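Local coordinates for protein alpha-L-rhamnosidase (Aspergillus terreus, PDB 6GSZ) that probably hydrolyses terminal non-reducing alpha-L-rhamnose residues of alpha-L-rhamnosides and binds calcium ions, at residues K348-R353 and F379-E384; E267-R272 and Q387-S392. All coordinates share one frame; numbering follows the deposited sequence.

Contact 1 (K348-R353 and F379-E384); sequences KGQTIR and FTLSGE. With CA (calcium ion), chain J.
Two antiparallel strand ends of a mixed beta sheet, I352 against F379 and T351 against T380, form this contact. I352 and F379 are the hydrogen-bonded pair: I352 N gives its hydrogen to F379 O, and F379 N reaches I352 O at 2.8 Å. Past the two bridged pairs the register slips: L381 bonds through its N to Q350 O and through its O to G349 N. On the sheet face of the two threonines, T351 OG1 and T380 OG1 share a hydrogen bond of 2.8 Å. Both hydroxyls stand beside their own backbone N (chi1 -54° and -59°), which turns them to each other, while T380 CG2 lies against G349 CA at 3.6 Å.

Both segments belong to the concanavalin-like domain. I352 and F379 turn to the other sheet face; I352 CG1 packs on L381 CD1 of the following loop at 4.0 Å, and L381 CD2 lies in plane at the edge of the F379 ring. The W389 ring also meets that of F379. The extended K348 chain passes S382 O, its CB 3.3 Å from that oxygen. Beyond, S382 OG accepts from E384 N in an ST turn. E384 is modelled in two conformers; in one of them, and so with some doubt, both carboxylate oxygens bind a calcium ion, OE1 at 2.4 Å and OE2 at 2.3 Å, with four waters also bound to it.

Contact 2 (E267-R272 and Q387-S392); sequences EEYDSR and QEWEPS. With CA (calcium ion), chain O; CA (calcium ion), chain B.
With CG anti to the backbone N in both residues (chi1 175° in E267), the side chains of E267 and W389 run alongside in opposite senses and bring the E267 carboxylate to the indole N-H. W389 NE1 donates to E267 OE2 at 3.2 Å in a bent bond (141°), from the anti side and tilted out of the carboxylate plane. The other oxygen, E267 OE1, takes S392 N at 2.8 Å in an almost straight bond on its syn side, again tilted from that plane, and S261 OG also bonds to it. The buried carboxylate thus ties the strand 266-270 to the turn after strand 387-389, edge strand of a second sheet, linking the N-terminal and concanavalin-like family regions. W389 CD1 sits over the centre of one Y269 ring face, 3.6 Å above its plane, the rings oblique at 54°. Further along, Q387 NE2 donates to S271 OG at 2.8 Å, the hydroxyl lying in the amide plane; S271 OG bonds to T380 O as well. A water joins E267 OE2, E390 O and S392 OG, and that serine oxygen binds a calcium ion at 2.4 Å together with E158 and two waters. A second calcium ion, on E268, is held by both carboxylate oxygens.

In the fold
Following the chain from the N terminus, strand 266-270 is the first of the contact segments to be reached; more than a hundred residues without a helix then pass before the chain returns at 387-392 to close contact 2. Contact 1 is nested inside that loop: 348-353 and 379-384 close a shorter one of 25 intervening residues, about half of them strand. Strand 376-380 lies between strands 351-361 and 266-270, antiparallel to the first and parallel to the second, and T380 of contact 1 bonds through its N to Y269 O of contact 2. The centres lie 9 Å apart. Contact 1 pairs two neighbouring strands of one sheet and the loops at their ends, whereas contact 2 joins that sheet to the one edged by strand 387-389.

Contact 1 (K348-R353 and F379-E384)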
ATOM      1  N   LYS A 348      38.724 -10.739 -10.494  1.00 23.95           N
ATOM      2  CA  LYS A 348      38.728  -9.303 -10.581  1.00 22.84           C
ATOM      3  C   LYS A 348      38.376  -8.856 -12.008  1.00 21.62           C
ATOM      4  O   LYS A 348      39.007  -9.277 -12.981  1.00 23.16           O
ATOM      5  CB  LYS A 348      40.112  -8.771 -10.191  1.00 24.05           C
ATOM      6  CG  LYS A 348      40.214  -7.250 -10.154  1.00 23.08           C
ATOM      7  CD  LYS A 348      41.559  -6.766  -9.607  1.00 24.49           C
ATOM      8  CE  LYS A 348      41.612  -5.254  -9.567  1.00 31.73           C
ATOM      9  NZ  LYS A 348      42.834  -4.753  -8.896  1.00 35.22           N
ATOM     10  N   GLY A 349      37.360  -7.983 -12.120  1.00 18.55           N
ATOM     11  CA  GLY A 349      36.931  -7.382 -13.385  1.00 20.30           C
ATOM     12  C   GLY A 349      35.937  -8.207 -14.173  1.00 19.19           C
ATOM     13  O   GLY A 349      35.458  -7.750 -15.213  1.00 21.42           O
ATOM     14  N   GLN A 350      35.596  -9.406 -13.683  1.00 19.07           N
ATOM     15  CA  GLN A 350      34.521 -10.195 -14.281  1.00 19.79           C
ATOM     16  C   GLN A 350      33.157  -9.653 -13.839  1.00 18.87           C
ATOM     17  O   GLN A 350      32.915  -9.434 -12.638  1.00 19.18           O
ATOM     18  CB  GLN A 350      34.655 -11.663 -13.888  1.00 19.36           C
ATOM     19  CG  GLN A 350      33.578 -12.537 -14.518  1.00 21.81           C
ATOM     20  CD  GLN A 350      33.996 -13.972 -14.551  1.00 23.79           C
ATOM     21  OE1 GLN A 350      35.174 -14.261 -14.753  1.00 28.15           O
ATOM     22  NE2 GLN A 350      33.042 -14.881 -14.391  1.00 27.47           N
ATOM     23  N   THR A 351      32.263  -9.465 -14.812  1.00 18.91           N
ATOM     24  CA  THR A 351      30.948  -8.923 -14.565  1.00 18.04           C
ATOM     25  C   THR A 351      29.880 -10.022 -14.645  1.00 20.16           C
ATOM     26  O   THR A 351      29.784 -10.765 -15.634  1.00 20.78           O
ATOM     27  CB  THR A 351      30.635  -7.794 -15.562  1.00 19.96           C
ATOM     28  OG1 THR A 351      31.683  -6.827 -15.507  1.00 20.20           O
ATOM     29  CG2 THR A 351      29.291  -7.122 -15.318  1.00 19.24           C
ATOM     30  N   ILE A 352      29.036 -10.065 -13.607  1.00 17.11           N
ATOM     31  CA  ILE A 352      27.840 -10.873 -13.577  1.00 16.69           C
ATOM     32  C   ILE A 352      26.635  -9.998 -13.949  1.00 17.06           C
ATOM     33  O   ILE A 352      26.492  -8.900 -13.415  1.00 18.02           O
ATOM     34  CB  ILE A 352      27.617 -11.470 -12.173  1.00 18.12           C
ATOM     35  CG1 ILE A 352      28.907 -11.934 -11.498  1.00 18.82           C
ATOM     36  CG2 ILE A 352      26.565 -12.561 -12.232  1.00 18.48           C
ATOM     37  CD1 ILE A 352      28.709 -12.477 -10.091  1.00 19.77           C
ATOM     38  N   ARG A 353      25.762 -10.536 -14.808  1.00 17.18           N
ATOM     39  CA  ARG A 353      24.545  -9.855 -15.216  1.00 17.59           C
ATOM     40  C   ARG A 353      23.332 -10.658 -14.739  1.00 18.89           C
ATOM     41  O   ARG A 353      23.325 -11.911 -14.840  1.00 17.69           O
ATOM     42  CB  ARG A 353      24.496  -9.701 -16.738  1.00 17.70           C
ATOM     43  CG  ARG A 353      23.327  -8.868 -17.242  1.00 17.69           C
ATOM     44  CD  ARG A 353      23.243  -8.760 -18.748  1.00 18.29           C
ATOM     45  NE  ARG A 353      22.929 -10.048 -19.339  1.00 19.92           N
ATOM     46  CZ  ARG A 353      22.935 -10.300 -20.639  1.00 26.75           C
ATOM     47  NH1 ARG A 353      23.203  -9.330 -21.501  1.00 27.89           N
ATOM     48  NH2 ARG A 353      22.637 -11.516 -21.072  1.00 30.14           N
ATOM     49  N   PHE A 379      27.092  -6.708 -11.736  1.00 14.67           N
ATOM     50  CA  PHE A 379      27.986  -6.643 -10.609  1.00 15.14           C
ATOM     51  C   PHE A 379      29.373  -7.062 -11.081  1.00 16.01           C
ATOM     52  O   PHE A 379      29.548  -8.201 -11.514  1.00 16.55           O
ATOM     53  CB  PHE A 379      27.516  -7.555  -9.472  1.00 16.38           C
ATOM     54  CG  PHE A 379      28.413  -7.588  -8.270  1.00 15.48           C
ATOM     55  CD1 PHE A 379      28.324  -6.620  -7.282  1.00 14.58           C
ATOM     56  CD2 PHE A 379      29.401  -8.552  -8.171  1.00 17.02           C
ATOM     57  CE1 PHE A 379      29.181  -6.618  -6.200  1.00 14.56           C
ATOM     58  CE2 PHE A 379      30.242  -8.571  -7.082  1.00 16.55           C
ATOM     59  CZ  PHE A 379      30.146  -7.596  -6.105  1.00 16.69           C
ATOM     60  N   THR A 380      30.324  -6.137 -10.978  1.00 14.46           N
ATOM     61  CA  THR A 380      31.711  -6.464 -11.351  1.00 14.88           C
ATOM     62  C   THR A 380      32.482  -6.836 -10.078  1.00 14.39           C
ATOM     63  O   THR A 380      32.564  -6.043  -9.093  1.00 15.00           O
ATOM     64  CB  THR A 380      32.399  -5.360 -12.128  1.00 14.52           C
ATOM     65  OG1 THR A 380      31.645  -5.118 -13.313  1.00 17.60           O
ATOM     66  CG2 THR A 380      33.844  -5.709 -12.458  1.00 16.99           C
ATOM     67  N   LEU A 381      33.045  -8.050 -10.111  1.00 16.14           N
ATOM     68  CA  LEU A 381      33.764  -8.672  -8.993  1.00 16.32           C
ATOM     69  C   LEU A 381      35.135  -8.005  -8.804  1.00 16.98           C
ATOM     70  O   LEU A 381      35.719  -7.437  -9.751  1.00 17.21           O
ATOM     71  CB  LEU A 381      33.973 -10.156  -9.311  1.00 19.17           C
ATOM     72  CG  LEU A 381      32.694 -10.985  -9.340  1.00 18.00           C
ATOM     73  CD1 LEU A 381      32.771 -12.080 -10.395  1.00 22.09           C
ATOM     74  CD2 LEU A 381      32.414 -11.560  -7.971  1.00 19.37           C
ATOM     75  N   SER A 382      35.666  -8.105  -7.587  1.00 17.43           N
ATOM     76  CA  SER A 382      36.964  -7.515  -7.239  1.00 19.43           C
ATOM     77  C   SER A 382      38.065  -8.575  -7.082  1.00 21.61           C
ATOM     78  O   SER A 382      39.234  -8.186  -7.027  1.00 23.60           O
ATOM     79  CB  SER A 382      36.878  -6.730  -5.966  1.00 20.37           C
ATOM     80  OG  SER A 382      36.709  -7.613  -4.872  1.00 21.71           O
ATOM     81  N   GLY A 383      37.680  -9.854  -6.983  1.00 22.18           N
ATOM     82  CA  GLY A 383      38.550 -11.042  -6.632  1.00 25.71           C
ATOM     83  C   GLY A 383      39.213 -10.945  -5.281  1.00 31.65           C
ATOM     84  O   GLY A 383      40.182 -11.705  -5.025  1.00 46.43           O
ATOM     85  N   GLU A 384      38.731 -10.001  -4.451  0.50 30.95           N
ATOM     86  CA  GLU A 384      39.183  -9.793  -3.068  0.50 31.43           C
ATOM     87  C   GLU A 384      38.239 -10.560  -2.143  0.50 34.44           C
ATOM     88  O   GLU A 384      37.497  -9.964  -1.337  0.50 39.89           O
ATOM     89  CB  GLU A 384      39.151  -8.320  -2.657  0.50 29.92           C
ATOM     90  CG  GLU A 384      39.982  -7.402  -3.535  1.00 28.39           C
ATOM     91  CD  GLU A 384      39.841  -5.912  -3.275  1.00 25.11           C
ATOM     92  OE1 GLU A 384      39.143  -5.447  -2.338  1.00 28.38           O
ATOM     93  OE2 GLU A 384      40.390  -5.195  -4.085  1.00 29.50           O
TER
HETATM   94 CA    CA J 928      39.322  -3.259  -3.388  0.80 22.42          CA
HETATM   95  O   HOH W   1      38.537  -1.024  -4.090  1.00 26.68           O
HETATM   96  O   HOH W   2      38.729  -2.483  -1.211  1.00 32.57           O
HETATM   97  O   HOH W   3      39.631  -3.193  -5.788  1.00 35.07           O
HETATM   98  O   HOH W   4      37.126  -3.934  -3.820  1.00 25.03           O

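Contact 2 (E267-R272 and Q387-S392)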
ATOM      1  N   GLU A 267      20.790  -1.540 -11.704  1.00 11.96           N
ATOM      2  CA  GLU A 267      22.009  -1.023 -11.075  1.00 12.73           C
ATOM      3  C   GLU A 267      23.248  -1.693 -11.691  1.00 12.37           C
ATOM      4  O   GLU A 267      23.298  -2.934 -11.802  1.00 14.23           O
ATOM      5  CB  GLU A 267      22.019  -1.290  -9.570  1.00 13.16           C
ATOM      6  CG  GLU A 267      23.318  -0.864  -8.915  1.00 12.80           C
ATOM      7  CD  GLU A 267      23.271  -0.714  -7.404  1.00 14.10           C
ATOM      8  OE1 GLU A 267      22.276  -0.085  -6.911  1.00 13.47           O
ATOM      9  OE2 GLU A 267      24.153  -1.324  -6.729  1.00 14.19           O
ATOM     10  N   GLU A 268      24.248  -0.856 -12.035  1.00 12.62           N
ATOM     11  CA  GLU A 268      25.609  -1.284 -12.421  1.00 14.40           C
ATOM     12  C   GLU A 268      26.530  -0.904 -11.250  1.00 13.34           C
ATOM     13  O   GLU A 268      26.616   0.277 -10.886  1.00 14.65           O
ATOM     14  CB  GLU A 268      26.049  -0.639 -13.722  1.00 14.77           C
ATOM     15  CG  GLU A 268      27.481  -0.983 -14.068  1.00 18.72           C
ATOM     16  CD  GLU A 268      28.014  -0.437 -15.379  1.00 24.70           C
ATOM     17  OE1 GLU A 268      27.256   0.079 -16.203  1.00 24.88           O
ATOM     18  OE2 GLU A 268      29.241  -0.567 -15.584  1.00 33.60           O
ATOM     19  N   TYR A 269      27.155  -1.926 -10.661  1.00 13.02           N
ATOM     20  CA  TYR A 269      28.030  -1.765  -9.502  1.00 13.26           C
ATOM     21  C   TYR A 269      29.401  -2.328  -9.865  1.00 14.38           C
ATOM     22  O   TYR A 269      29.495  -3.500 -10.218  1.00 15.44           O
ATOM     23  CB  TYR A 269      27.417  -2.519  -8.322  1.00 14.25           C
ATOM     24  CG  TYR A 269      28.108  -2.343  -7.004  1.00 12.89           C
ATOM     25  CD1 TYR A 269      29.180  -3.146  -6.638  1.00 14.69           C
ATOM     26  CD2 TYR A 269      27.686  -1.393  -6.094  1.00 13.45           C
ATOM     27  CE1 TYR A 269      29.798  -3.011  -5.400  1.00 14.76           C
ATOM     28  CE2 TYR A 269      28.291  -1.248  -4.859  1.00 14.63           C
ATOM     29  CZ  TYR A 269      29.361  -2.053  -4.502  1.00 14.63           C
ATOM     30  OH  TYR A 269      29.964  -1.877  -3.293  1.00 15.72           O
ATOM     31  N   ASP A 270      30.433  -1.523  -9.637  1.00 14.50           N
ATOM     32  CA  ASP A 270      31.834  -1.946  -9.889  1.00 14.00           C
ATOM     33  C   ASP A 270      32.540  -2.009  -8.544  1.00 13.91           C
ATOM     34  O   ASP A 270      32.977  -0.974  -8.033  1.00 14.04           O
ATOM     35  CB  ASP A 270      32.548  -1.048 -10.891  1.00 14.93           C
ATOM     36  CG  ASP A 270      33.932  -1.546 -11.261  1.00 16.03           C
ATOM     37  OD1 ASP A 270      34.426  -2.506 -10.590  1.00 16.38           O
ATOM     38  OD2 ASP A 270      34.493  -0.955 -12.235  1.00 19.69           O
ATOM     39  N   SER A 271      32.666  -3.217  -7.985  1.00 13.89           N
ATOM     40  CA  SER A 271      33.200  -3.355  -6.629  1.00 15.63           C
ATOM     41  C   SER A 271      34.692  -2.972  -6.548  1.00 16.28           C
ATOM     42  O   SER A 271      35.213  -2.738  -5.458  1.00 17.20           O
ATOM     43  CB  SER A 271      32.989  -4.767  -6.093  1.00 16.84           C
ATOM     44  OG  SER A 271      33.782  -5.729  -6.783  1.00 16.22           O
ATOM     45  N   ARG A 272      35.365  -2.875  -7.697  1.00 15.20           N
ATOM     46  CA  ARG A 272      36.739  -2.438  -7.734  1.00 15.79           C
ATOM     47  C   ARG A 272      36.875  -0.983  -7.271  1.00 16.98           C
ATOM     48  O   ARG A 272      37.978  -0.539  -6.898  1.00 18.62           O
ATOM     49  CB  ARG A 272      37.346  -2.603  -9.134  1.00 16.28           C
ATOM     50  CG  ARG A 272      37.414  -4.047  -9.594  1.00 17.94           C
ATOM     51  CD  ARG A 272      37.792  -4.156 -11.045  1.00 19.57           C
ATOM     52  NE  ARG A 272      36.817  -3.523 -11.928  1.00 18.17           N
ATOM     53  CZ  ARG A 272      36.903  -3.434 -13.241  1.00 18.53           C
ATOM     54  NH1 ARG A 272      37.974  -3.919 -13.873  1.00 20.32           N
ATOM     55  NH2 ARG A 272      35.958  -2.791 -13.904  1.00 20.71           N
ATOM     56  N   GLN A 387      32.347 -11.694  -1.700  1.00 20.47           N
ATOM     57  CA  GLN A 387      31.703 -10.373  -1.669  1.00 18.42           C
ATOM     58  C   GLN A 387      30.197 -10.570  -1.448  1.00 17.10           C
ATOM     59  O   GLN A 387      29.650 -11.531  -1.912  1.00 19.88           O
ATOM     60  CB  GLN A 387      31.960  -9.654  -2.989  1.00 18.67           C
ATOM     61  CG  GLN A 387      33.449  -9.482  -3.292  1.00 19.17           C
ATOM     62  CD  GLN A 387      33.670  -8.783  -4.611  1.00 18.77           C
ATOM     63  OE1 GLN A 387      34.027  -9.424  -5.612  1.00 20.21           O
ATOM     64  NE2 GLN A 387      33.420  -7.474  -4.629  1.00 17.88           N
ATOM     65  N   GLU A 388      29.564  -9.642  -0.716  1.00 18.49           N
ATOM     66  CA  GLU A 388      28.133  -9.630  -0.570  0.70 18.20           C
ATOM     67  C   GLU A 388      27.588  -8.333  -1.171  1.00 18.49           C
ATOM     68  O   GLU A 388      28.157  -7.253  -0.955  1.00 21.37           O
ATOM     69  CB  GLU A 388      27.742  -9.749   0.889  0.70 20.95           C
ATOM     70  CG  GLU A 388      28.131 -11.076   1.479  0.70 26.63           C
ATOM     71  CD  GLU A 388      27.605 -11.310   2.875  0.70 34.59           C
ATOM     72  OE1 GLU A 388      27.312 -10.320   3.567  0.70 50.82           O
ATOM     73  OE2 GLU A 388      27.474 -12.478   3.249  0.70 52.56           O
ATOM     74  N   TRP A 389      26.487  -8.454  -1.917  1.00 15.90           N
ATOM     75  CA  TRP A 389      25.913  -7.287  -2.597  1.00 13.76           C
ATOM     76  C   TRP A 389      24.405  -7.424  -2.671  1.00 13.76           C
ATOM     77  O   TRP A 389      23.862  -8.493  -2.938  1.00 14.74           O
ATOM     78  CB  TRP A 389      26.544  -7.119  -3.979  1.00 16.10           C
ATOM     79  CG  TRP A 389      25.920  -6.083  -4.870  1.00 15.26           C
ATOM     80  CD1 TRP A 389      26.216  -4.753  -4.911  1.00 16.99           C
ATOM     81  CD2 TRP A 389      24.883  -6.286  -5.839  1.00 15.77           C
ATOM     82  NE1 TRP A 389      25.463  -4.119  -5.864  1.00 16.34           N
ATOM     83  CE2 TRP A 389      24.618  -5.035  -6.434  1.00 16.80           C
ATOM     84  CE3 TRP A 389      24.108  -7.391  -6.220  1.00 17.67           C
ATOM     85  CZ2 TRP A 389      23.665  -4.889  -7.436  1.00 17.84           C
ATOM     86  CZ3 TRP A 389      23.160  -7.241  -7.209  1.00 19.18           C
ATOM     87  CH2 TRP A 389      22.946  -6.003  -7.805  1.00 18.34           C
ATOM     88  N   GLU A 390      23.789  -6.248  -2.551  1.00 13.77           N
ATOM     89  CA  GLU A 390      22.418  -5.988  -2.937  1.00 12.48           C
ATOM     90  C   GLU A 390      22.428  -4.625  -3.616  1.00 13.53           C
ATOM     91  O   GLU A 390      23.223  -3.753  -3.217  1.00 13.69           O
ATOM     92  CB  GLU A 390      21.447  -5.895  -1.746  1.00 14.57           C
ATOM     93  CG  GLU A 390      21.238  -7.191  -1.009  1.00 14.78           C
ATOM     94  CD  GLU A 390      20.360  -7.114   0.242  1.00 15.58           C
ATOM     95  OE1 GLU A 390      19.460  -6.221   0.350  1.00 15.76           O
ATOM     96  OE2 GLU A 390      20.569  -7.987   1.098  1.00 17.73           O
ATOM     97  N   PRO A 391      21.557  -4.386  -4.613  1.00 12.11           N
ATOM     98  CA  PRO A 391      21.464  -3.048  -5.190  1.00 13.25           C
ATOM     99  C   PRO A 391      20.910  -2.066  -4.163  1.00 13.04           C
ATOM    100  O   PRO A 391      20.238  -2.476  -3.186  1.00 13.76           O
ATOM    101  CB  PRO A 391      20.545  -3.217  -6.396  1.00 13.88           C
ATOM    102  CG  PRO A 391      19.682  -4.421  -6.003  1.00 14.60           C
ATOM    103  CD  PRO A 391      20.570  -5.328  -5.168  1.00 13.18           C
ATOM    104  N   SER A 392      21.096  -0.781  -4.443  1.00 12.16           N
ATOM    105  CA  SER A 392      20.743   0.284  -3.507  1.00 12.08           C
ATOM    106  C   SER A 392      19.542   1.114  -3.929  1.00 12.20           C
ATOM    107  O   SER A 392      18.706   1.461  -3.068  1.00 13.12           O
ATOM    108  CB  SER A 392      21.930   1.219  -3.313  1.00 13.24           C
ATOM    109  OG  SER A 392      22.981   0.574  -2.618  1.00 16.13           O
TER
HETATM  110 CA    CA O 933      28.938  -0.218 -17.872  0.50 37.61          CA
HETATM  111 CA    CA B 946      22.618  -0.402  -0.417  0.60 42.44          CA
HETATM  112  O   HOH W   5      24.341  -1.302  -4.066  1.00 14.41           O
HETATM  113  O   HOH W   6      22.935  -2.607  -0.539  1.00 31.34           O
HETATM  114  O   HOH W   7      29.978  -0.454 -20.028  1.00 55.57           O
HETATM  115  O   HOH W   8      29.967   1.786 -17.411  1.00 60.04           O
HETATM  116  O   HOH W   9      24.608  -0.273  -0.170  1.00 37.36           O